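Local coordinates for putative secreted cellulose-binding protein (Streptomyces coelicolor, PDB 4OY6) that probably oxidises cellulose at a copper centre, as a secreted lytic polysaccharide monooxygenase of family AA10, at residues 24-27 and 28-32; 12-15 and 16-19; 129-132 and 133-136; 63-66 and 67-70. One frame throughout, in Å; residues are numbered along the deposited sequence.

Contact 1: residues 24-27 and 28-32; sequences NPAM and ADEDP. With ZN (zinc ion), chain F.
Glu30 N donates to Ala26 O (2.9 Å, N-H...O 164°), and Asp31 N donates to Met27 O (2.8 Å). These two i+4 bonds make a single short helical turn. Ala26 O also takes a weak bond from Asp29 N. The turn opens with a type I beta turn from Asn24 to Met27, in which Asn24 OD1 accepts a capping bond from Ala26 N at 2.7 Å. Two waters bridge the backbone: one joins Asn24 O to Ala28 N, the other Pro25 O to Asp29 N. Among the side chains, Glu30 lies back along the turn. Its CG packs on Ala26 O at 3.4 Å, and its carboxylate comes alongside Ala26 CB, with OE2 at 3.9 Å. The end of Asp29 leads away from the turn, and its OD1 binds a zinc ion at 1.9 Å. Met27 is buried against Cys34, Trp35 and Trp38 of helix 32-40 and Trp18 of helix 10-18. Asp31 stands at the junction of two helices: OD1 caps Cys34 N at the start of helix 32-40, while OD2 accepts from Trp18 NE1 and forms a salt bridge with Arg17, both of helix 10-18.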
loop_
_atom_site.group_PDB
_atom_site.type_symbol
_atom_site.label_atom_id
_atom_site.label_comp_id
_atom_site.label_asym_id
_atom_site.label_seq_id
_atom_site.Cartn_x
_atom_site.Cartn_y
_atom_site.Cartn_z
ATOM N N ASN A 24 15.315 -7.405 15.686
ATOM C CA ASN A 24 16.711 -7.381 15.213
ATOM C C ASN A 24 17.264 -6.017 15.486
ATOM O O ASN A 24 16.713 -4.995 14.989
ATOM C CB ASN A 24 16.855 -7.681 13.708
ATOM C CG ASN A 24 18.324 -7.775 13.251
ATOM O OD1 ASN A 24 19.170 -7.024 13.699
ATOM N ND2 ASN A 24 18.611 -8.698 12.344
ATOM N N PRO A 25 18.408 -5.988 16.196
ATOM C CA PRO A 25 18.930 -4.684 16.553
ATOM C C PRO A 25 19.471 -3.860 15.387
ATOM O O PRO A 25 19.706 -2.684 15.565
ATOM C CB PRO A 25 20.056 -5.011 17.549
ATOM C CG PRO A 25 20.408 -6.427 17.281
ATOM C CD PRO A 25 19.144 -7.089 16.840
ATOM N N ALA A 26 19.650 -4.462 14.219
ATOM C CA ALA A 26 20.105 -3.734 13.023
ATOM C C ALA A 26 18.957 -3.037 12.273
ATOM O O ALA A 26 19.218 -2.267 11.364
ATOM C CB ALA A 26 20.811 -4.694 12.083
ATOM N N MET A 27 17.700 -3.316 12.626
ATOM C CA MET A 27 16.580 -2.768 11.873
ATOM C C MET A 27 16.516 -1.245 11.911
ATOM O O MET A 27 16.195 -0.621 10.904
ATOM C CB MET A 27 15.244 -3.347 12.344
ATOM C CG MET A 27 14.129 -3.094 11.334
ATOM S SD MET A 27 12.478 -3.381 11.939
ATOM C CE MET A 27 12.642 -4.947 12.761
ATOM N N ALA A 28 16.789 -0.633 13.046
ATOM C CA ALA A 28 16.711 0.808 13.142
ATOM C C ALA A 28 17.628 1.458 12.094
ATOM O O ALA A 28 17.278 2.438 11.447
ATOM C CB ALA A 28 17.106 1.256 14.540
ATOM N N ASP A 29 18.819 0.896 11.924
ATOM C CA ASP A 29 19.784 1.421 10.982
ATOM C C ASP A 29 19.414 1.072 9.535
ATOM O O ASP A 29 19.398 1.926 8.656
ATOM C CB ASP A 29 21.176 0.868 11.327
ATOM C CG ASP A 29 22.264 1.502 10.507
ATOM O OD1 ASP A 29 22.066 2.634 10.039
ATOM O OD2 ASP A 29 23.324 0.885 10.352
ATOM N N GLU A 30 19.084 -0.183 9.298
ATOM C CA GLU A 30 18.871 -0.678 7.928
ATOM C C GLU A 30 17.525 -0.337 7.329
ATOM O O GLU A 30 17.401 -0.258 6.120
ATOM C CB GLU A 30 19.079 -2.187 7.884
ATOM C CG GLU A 30 20.501 -2.566 8.237
ATOM C CD GLU A 30 20.781 -4.047 8.158
ATOM O OE1 GLU A 30 19.845 -4.825 7.891
ATOM O OE2 GLU A 30 21.952 -4.425 8.366
ATOM N N ASP A 31 16.525 -0.181 8.179
ATOM C CA ASP A 31 15.131 -0.013 7.744
ATOM C C ASP A 31 14.389 0.773 8.816
ATOM O O ASP A 31 13.502 0.252 9.501
ATOM C CB ASP A 31 14.490 -1.363 7.469
ATOM C CG ASP A 31 13.197 -1.274 6.676
ATOM O OD1 ASP A 31 12.631 -0.163 6.544
ATOM O OD2 ASP A 31 12.739 -2.353 6.211
ATOM N N PRO A 32 14.764 2.054 8.961
ATOM C CA PRO A 32 14.168 2.855 10.033
ATOM C C PRO A 32 12.655 2.988 9.959
ATOM O O PRO A 32 12.022 3.114 10.995
ATOM C CB PRO A 32 14.854 4.227 9.890
ATOM C CG PRO A 32 15.391 4.239 8.498
ATOM C CD PRO A 32 15.782 2.817 8.201
HETATM ZN ZN ZN F . 23.005 3.884 8.941
HETATM O O HOH W 1 16.569 -2.271 15.627
HETATM O O HOH W 2 20.469 -0.582 14.096
#

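Contact 2: residues 12-15 and 16-19; sequences YGCW and ERWG
Backbone i to i+4 bonds join Tyr12 O to Glu16 N (2.8 Å), Gly13 O to Arg17 N, Cys14 O to Trp18 N and Trp15 O to Gly19 N, the last two being less straight. Arg17 folds back over the preceding turn. Its chain bends at chi3 (-56°), which lays one face of the guanidinium over Gly13 O. NH1 is 3.4 Å from that oxygen, but the angle is too poor for a hydrogen bond. A side chain at Gly13 would run into NH1, so the glycine makes room for the fold-back. The charge of Arg17 is met by Asp31, beyond this helix. An alanine in place of Arg17 would probably uncover Gly13 and leave the Asp31 carboxylate without its charged mate. On another side of the helix, the Glu16 carboxylate crosses the Tyr12 ring obliquely, with the planes 60° apart. OE1 lies 3.6 Å from Tyr12 CE2. A water bridges their polar ends, at 2.7 Å from Tyr12 OH and 2.6 Å from Glu16 OE2, and it donates to the carboxylate. Trp18 turns an edge to Cys14 O, which lies in the indole plane 3.7 Å from CD1. Cys14 points away and forms a disulfide with Cys34 of helix 32-40. The contact lies on helix 10-18, an alpha-helix in the helical region beside the beta-sandwich core of an AA10 monooxygenase, tied to the next helices by a disulfide and a buried carboxylate.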
loop_
_atom_site.group_PDB
_atom_site.type_symbol
_atom_site.label_atom_id
_atom_site.label_comp_id
_atom_site.label_asym_id
_atom_site.label_seq_id
_atom_site.Cartn_x
_atom_site.Cartn_y
_atom_site.Cartn_z
ATOM N N TYR A 12 3.067 -5.173 4.562
ATOM C CA TYR A 12 3.446 -6.522 4.127
ATOM C C TYR A 12 4.958 -6.643 3.989
ATOM O O TYR A 12 5.535 -7.659 4.403
ATOM C CB TYR A 12 2.730 -6.925 2.832
ATOM C CG TYR A 12 3.033 -8.330 2.426
ATOM C CD1 TYR A 12 2.364 -9.392 3.018
ATOM C CD2 TYR A 12 4.018 -8.611 1.488
ATOM C CE1 TYR A 12 2.640 -10.680 2.670
ATOM C CE2 TYR A 12 4.334 -9.915 1.154
ATOM C CZ TYR A 12 3.621 -10.946 1.754
ATOM O OH TYR A 12 3.857 -12.272 1.455
ATOM N N GLY A 13 5.598 -5.627 3.420
ATOM C CA GLY A 13 7.043 -5.644 3.275
ATOM C C GLY A 13 7.763 -5.674 4.613
ATOM O O GLY A 13 8.705 -6.440 4.777
ATOM N N CYS A 14 7.324 -4.868 5.577
ATOM C CA CYS A 14 7.937 -4.914 6.888
ATOM C C CYS A 14 7.788 -6.296 7.523
ATOM O O CYS A 14 8.707 -6.754 8.222
ATOM C CB CYS A 14 7.386 -3.845 7.817
ATOM S SG CYS A 14 7.803 -2.131 7.372
ATOM N N TRP A 15 6.637 -6.926 7.329
ATOM C CA TRP A 15 6.406 -8.276 7.837
ATOM C C TRP A 15 7.284 -9.300 7.116
ATOM O O TRP A 15 7.914 -10.151 7.758
ATOM C CB TRP A 15 4.915 -8.620 7.695
ATOM C CG TRP A 15 4.612 -10.027 8.033
ATOM C CD1 TRP A 15 4.465 -10.553 9.276
ATOM C CD2 TRP A 15 4.501 -11.110 7.116
ATOM N NE1 TRP A 15 4.237 -11.893 9.193
ATOM C CE2 TRP A 15 4.246 -12.274 7.881
ATOM C CE3 TRP A 15 4.575 -11.216 5.720
ATOM C CZ2 TRP A 15 4.089 -13.528 7.296
ATOM C CZ3 TRP A 15 4.411 -12.458 5.139
ATOM C CH2 TRP A 15 4.155 -13.601 5.921
ATOM N N GLU A 16 7.315 -9.241 5.790
ATOM C CA GLU A 16 8.064 -10.229 5.014
ATOM C C GLU A 16 9.553 -10.151 5.329
ATOM O O GLU A 16 10.217 -11.189 5.419
ATOM C CB GLU A 16 7.794 -10.021 3.515
ATOM C CG GLU A 16 8.448 -11.002 2.582
ATOM C CD GLU A 16 8.087 -10.727 1.133
ATOM O OE1 GLU A 16 7.897 -9.546 0.721
ATOM O OE2 GLU A 16 8.035 -11.720 0.389
ATOM N N ARG A 17 10.073 -8.938 5.460
ATOM C CA ARG A 17 11.509 -8.770 5.641
ATOM C C ARG A 17 11.968 -9.007 7.072
ATOM O O ARG A 17 13.088 -9.466 7.278
ATOM C CB ARG A 17 11.981 -7.393 5.185
ATOM C CG ARG A 17 11.852 -7.180 3.697
ATOM C CD ARG A 17 12.544 -5.881 3.211
ATOM N NE ARG A 17 12.108 -4.622 3.880
ATOM C CZ ARG A 17 11.031 -3.947 3.533
ATOM N NH1 ARG A 17 10.240 -4.386 2.550
ATOM N NH2 ARG A 17 10.724 -2.856 4.173
ATOM N N TRP A 18 11.125 -8.686 8.050
ATOM C CA TRP A 18 11.534 -8.657 9.451
ATOM C C TRP A 18 10.735 -9.534 10.407
ATOM O O TRP A 18 11.076 -9.625 11.573
ATOM C CB TRP A 18 11.543 -7.230 9.990
ATOM C CG TRP A 18 12.455 -6.298 9.235
ATOM C CD1 TRP A 18 12.101 -5.350 8.322
ATOM C CD2 TRP A 18 13.880 -6.232 9.353
ATOM N NE1 TRP A 18 13.210 -4.711 7.840
ATOM C CE2 TRP A 18 14.324 -5.220 8.461
ATOM C CE3 TRP A 18 14.826 -6.894 10.155
ATOM C CZ2 TRP A 18 15.678 -4.883 8.312
ATOM C CZ3 TRP A 18 16.179 -6.557 10.008
ATOM C CH2 TRP A 18 16.581 -5.556 9.096
ATOM N N GLY A 19 9.654 -10.153 9.929
ATOM C CA GLY A 19 8.761 -10.882 10.800
ATOM C C GLY A 19 9.400 -12.046 11.534
ATOM O O GLY A 19 8.937 -12.422 12.616
HETATM O O HOH W 3 5.789 -12.735 -0.437
#

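Contact 3: residues 129-132 and 133-136; sequences LTWG and ELQQ
Thr130 has OG1 between its backbone N and carbonyl carbon (chi1 70°), and this places the hydroxyl beside Glu133 N and CG. Glu133 CG is anti to its own carbonyl carbon, and the chain bends at chi2 (-77°). Thr130 OG1 and Glu133 CG meet near the roots of the side chains, 3.2 Å apart. The same oxygen accepts a weak bond from Glu133 N at 3.3 Å. The main partner of Glu133 N is Thr130 O, at 3.2 Å. One step along, Leu134 N donates to Trp131 O at 3.1 Å. In both of these i+3 bonds the donor sits above the carbonyl plane, by more than 60°. They form a 3-10 turn that runs directly into strand 134-139. On the inner side, Leu134 sends CD1 to the indole of Trp131, 4.0 Å from CE3. The foot of the leucine rests on backbone oxygens, with CB 3.5 Å from Trp131 O and CG close to Thr130 O. Around this pair, Tyr116 and Tyr165 touch Leu134. The indole is also held by its nitrogen, since NE1 donates to Val64 O. The contact therefore has two characters. On the Glu133 side it is polar, with a backbone N-H shared unequally between a carbonyl and a hydroxyl. On the Leu134 side it is apolar: the indole N-H is satisfied by a backbone oxygen, while the ring system packs against Ile167 of strand 161-170 and Phe60 of helix 60-63.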
loop_
_atom_site.group_PDB
_atom_site.type_symbol
_atom_site.label_atom_id
_atom_site.label_comp_id
_atom_site.label_asym_id
_atom_site.label_seq_id
_atom_site.Cartn_x
_atom_site.Cartn_y
_atom_site.Cartn_z
ATOM N N LEU A 129 2.054 12.002 1.673
ATOM C CA LEU A 129 1.194 11.682 0.542
ATOM C C LEU A 129 -0.146 12.420 0.645
ATOM O O LEU A 129 -0.769 12.463 1.703
ATOM C CB LEU A 129 0.914 10.197 0.475
ATOM C CG LEU A 129 1.738 9.356 -0.458
ATOM C CD1 LEU A 129 3.049 9.103 0.264
ATOM C CD2 LEU A 129 0.953 8.073 -0.772
ATOM N N THR A 130 -0.566 12.968 -0.488
ATOM C CA THR A 130 -1.860 13.629 -0.636
ATOM C C THR A 130 -2.481 13.128 -1.936
ATOM O O THR A 130 -1.783 12.669 -2.832
ATOM C CB THR A 130 -1.737 15.157 -0.701
ATOM O OG1 THR A 130 -1.128 15.510 -1.946
ATOM C CG2 THR A 130 -0.928 15.687 0.499
ATOM N N TRP A 131 -3.794 13.270 -2.041
ATOM C CA TRP A 131 -4.487 12.886 -3.262
ATOM C C TRP A 131 -4.010 13.719 -4.457
ATOM O O TRP A 131 -3.921 13.218 -5.578
ATOM C CB TRP A 131 -5.988 13.016 -3.085
ATOM C CG TRP A 131 -6.578 11.962 -2.193
ATOM C CD1 TRP A 131 -6.894 12.080 -0.860
ATOM C CD2 TRP A 131 -6.932 10.625 -2.564
ATOM N NE1 TRP A 131 -7.431 10.915 -0.396
ATOM C CE2 TRP A 131 -7.468 10.003 -1.418
ATOM C CE3 TRP A 131 -6.876 9.900 -3.751
ATOM C CZ2 TRP A 131 -7.951 8.691 -1.440
ATOM C CZ3 TRP A 131 -7.340 8.579 -3.761
ATOM C CH2 TRP A 131 -7.875 8.003 -2.620
ATOM N N GLY A 132 -3.692 14.978 -4.207
ATOM C CA GLY A 132 -3.253 15.868 -5.269
ATOM C C GLY A 132 -1.897 15.536 -5.854
ATOM O O GLY A 132 -1.569 15.990 -6.949
ATOM N N GLU A 133 -1.118 14.720 -5.145
ATOM C CA GLU A 133 0.197 14.283 -5.610
ATOM C C GLU A 133 0.163 12.946 -6.294
ATOM O O GLU A 133 1.220 12.420 -6.622
ATOM C CB GLU A 133 1.179 14.218 -4.433
ATOM C CG GLU A 133 1.464 15.562 -3.785
ATOM C CD GLU A 133 2.408 16.430 -4.572
ATOM O OE1 GLU A 133 2.730 16.102 -5.740
ATOM O OE2 GLU A 133 2.855 17.444 -3.982
ATOM N N LEU A 134 -1.039 12.395 -6.508
ATOM C CA LEU A 134 -1.208 11.146 -7.232
ATOM C C LEU A 134 -1.657 11.360 -8.658
ATOM O O LEU A 134 -2.413 12.304 -8.952
ATOM C CB LEU A 134 -2.235 10.257 -6.542
ATOM C CG LEU A 134 -1.909 9.739 -5.154
ATOM C CD1 LEU A 134 -3.089 8.958 -4.589
ATOM C CD2 LEU A 134 -0.659 8.892 -5.152
ATOM N N GLN A 135 -1.198 10.463 -9.524
ATOM C CA GLN A 135 -1.732 10.322 -10.863
ATOM C C GLN A 135 -2.260 8.905 -11.075
ATOM O O GLN A 135 -1.636 7.928 -10.681
ATOM C CB GLN A 135 -0.716 10.736 -11.907
ATOM C CG GLN A 135 0.484 9.849 -12.041
ATOM C CD GLN A 135 1.497 10.360 -13.054
ATOM O OE1 GLN A 135 1.806 9.706 -14.065
ATOM N NE2 GLN A 135 2.000 11.552 -12.796
ATOM N N GLN A 136 -3.427 8.802 -11.677
ATOM C CA GLN A 136 -4.017 7.509 -11.925
ATOM C C GLN A 136 -3.215 6.830 -13.022
ATOM O O GLN A 136 -2.948 7.440 -14.063
ATOM C CB GLN A 136 -5.502 7.627 -12.281
ATOM C CG GLN A 136 -6.201 6.298 -12.536
ATOM C CD GLN A 136 -7.689 6.437 -12.741
ATOM O OE1 GLN A 136 -8.407 6.835 -11.851
ATOM N NE2 GLN A 136 -8.147 6.075 -13.898
#

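Contact 4: residues 63-66 and 67-70; sequences VVPD and GQLC. With ZN (zinc ion), chain I.
Gln68 folds back against the ring of Pro65. Its CG is anti to the carbonyl carbon (chi1 -55°) and the chain is extended beyond it. This lays the amide over the flank of the proline ring, with OE1 3.5 Å from Pro65 CD and NE2 3.8 Å from Pro65 CB. NE2 also donates to a water that in turn donates to Asp66 O, so the amide and the turn share a bridge. Val64 CG1, anti to its backbone N (chi1 177°), reaches Leu69 and lies 4.0 Å from its CG. The end of Leu69 comes nearer to 63-66, and its CD1 packs 3.5 Å from Pro65 O. Asp66 points away from 67-70. Its OD2 binds a zinc ion at 2.0 Å, with a water as a further ligand, while OD1 accepts from Trp131 N. A serine in place of Gln68 would probably take the amide off the Pro65 ring and leave the bridging water without its NE2 partner. Gly67 has positive phi (81°), a value that favours glycine, and a CB there would clash with Asp66 O. The backbone angles of Asp66 and Gly67 make this a type II beta turn, Pro65 to Gln68, closed by Gln68 N to Pro65 O at 2.9 Å, with glycine at its third position. It lies in the long loop between helix 60-63 and strand 92-93, which the Cys70-Cys180 disulfide fastens to strand 175-184.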
loop_
_atom_site.group_PDB
_atom_site.type_symbol
_atom_site.label_atom_id
_atom_site.label_comp_id
_atom_site.label_asym_id
_atom_site.label_seq_id
_atom_site.Cartn_x
_atom_site.Cartn_y
_atom_site.Cartn_z
ATOM N N VAL A 63 -13.245 9.941 3.002
ATOM C CA VAL A 63 -12.921 9.125 4.177
ATOM C C VAL A 63 -11.421 8.901 4.408
ATOM O O VAL A 63 -11.034 8.349 5.437
ATOM C CB VAL A 63 -13.699 7.776 4.172
ATOM C CG1 VAL A 63 -15.199 8.022 4.244
ATOM C CG2 VAL A 63 -13.349 6.947 2.953
ATOM N N VAL A 64 -10.584 9.328 3.460
ATOM C CA VAL A 64 -9.126 9.170 3.558
ATOM C C VAL A 64 -8.513 10.559 3.408
ATOM O O VAL A 64 -8.275 11.016 2.298
ATOM C CB VAL A 64 -8.579 8.210 2.486
ATOM C CG1 VAL A 64 -7.057 8.128 2.565
ATOM C CG2 VAL A 64 -9.212 6.828 2.642
ATOM N N PRO A 65 -8.282 11.246 4.538
ATOM C CA PRO A 65 -7.700 12.580 4.451
ATOM C C PRO A 65 -6.262 12.598 3.904
ATOM O O PRO A 65 -5.507 11.632 4.061
ATOM C CB PRO A 65 -7.666 13.045 5.913
ATOM C CG PRO A 65 -8.761 12.277 6.588
ATOM C CD PRO A 65 -8.705 10.931 5.910
ATOM N N ASP A 66 -5.882 13.712 3.286
ATOM C CA ASP A 66 -4.502 13.927 2.921
ATOM C C ASP A 66 -3.589 13.688 4.113
ATOM O O ASP A 66 -3.926 14.013 5.251
ATOM C CB ASP A 66 -4.317 15.362 2.422
ATOM C CG ASP A 66 -4.854 15.580 1.033
ATOM O OD1 ASP A 66 -5.060 14.625 0.271
ATOM O OD2 ASP A 66 -5.022 16.755 0.667
ATOM N N GLY A 67 -2.449 13.064 3.832
ATOM C CA GLY A 67 -1.494 12.660 4.867
ATOM C C GLY A 67 -1.821 11.365 5.581
ATOM O O GLY A 67 -1.068 10.926 6.429
ATOM N N GLN A 68 -2.962 10.770 5.248
ATOM C CA GLN A 68 -3.432 9.526 5.857
ATOM C C GLN A 68 -3.741 8.469 4.809
ATOM O O GLN A 68 -4.461 7.506 5.062
ATOM C CB GLN A 68 -4.679 9.755 6.723
ATOM C CG GLN A 68 -4.480 10.810 7.791
ATOM C CD GLN A 68 -5.728 11.125 8.548
ATOM O OE1 GLN A 68 -6.632 10.290 8.657
ATOM N NE2 GLN A 68 -5.781 12.314 9.115
ATOM N N LEU A 69 -3.195 8.615 3.607
ATOM C CA LEU A 69 -3.485 7.655 2.549
ATOM C C LEU A 69 -2.990 6.244 2.903
ATOM O O LEU A 69 -3.701 5.250 2.707
ATOM C CB LEU A 69 -2.918 8.088 1.183
ATOM C CG LEU A 69 -3.808 9.094 0.434
ATOM C CD1 LEU A 69 -3.940 10.453 1.152
ATOM C CD2 LEU A 69 -3.323 9.273 -0.997
ATOM N N CYS A 70 -1.761 6.129 3.393
ATOM C CA CYS A 70 -1.166 4.809 3.609
ATOM C C CYS A 70 -1.729 4.077 4.811
ATOM O O CYS A 70 -1.558 2.871 4.900
ATOM C CB CYS A 70 0.359 4.884 3.682
ATOM S SG CYS A 70 1.095 5.499 2.130
HETATM ZN ZN ZN I . -6.042 16.954 -1.050
HETATM O O HOH W 4 -3.479 14.189 8.042
HETATM O O HOH W 5 -4.496 16.905 -2.197
#

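Overall arrangement
The four contacts form two touching pairs. Contacts 1 and 2, with centres 12 Å apart, belong to the helical region. Asp31 OD2 joins them, 2.9 Å from both Trp18 NE1 and Arg17 NH2, and Met27 CG packs 3.6 Å from Trp18 CE2. Contacts 3 and 4 have centres 10 Å apart. Contact 3 runs into a strand of the larger sheet, and contact 4 lies in a loop beside it. Leu129 O accepts from Gly67 N at 2.8 Å, and Leu134 CD1 meets Leu69 CD2 at 3.6 Å. Contact 2 is on the opposite side of the chain's centre from contacts 3 and 4. None contains the copper ligands His1 and His108. Zinc ions bind Asp29 in contact 1 and Asp66 in contact 4.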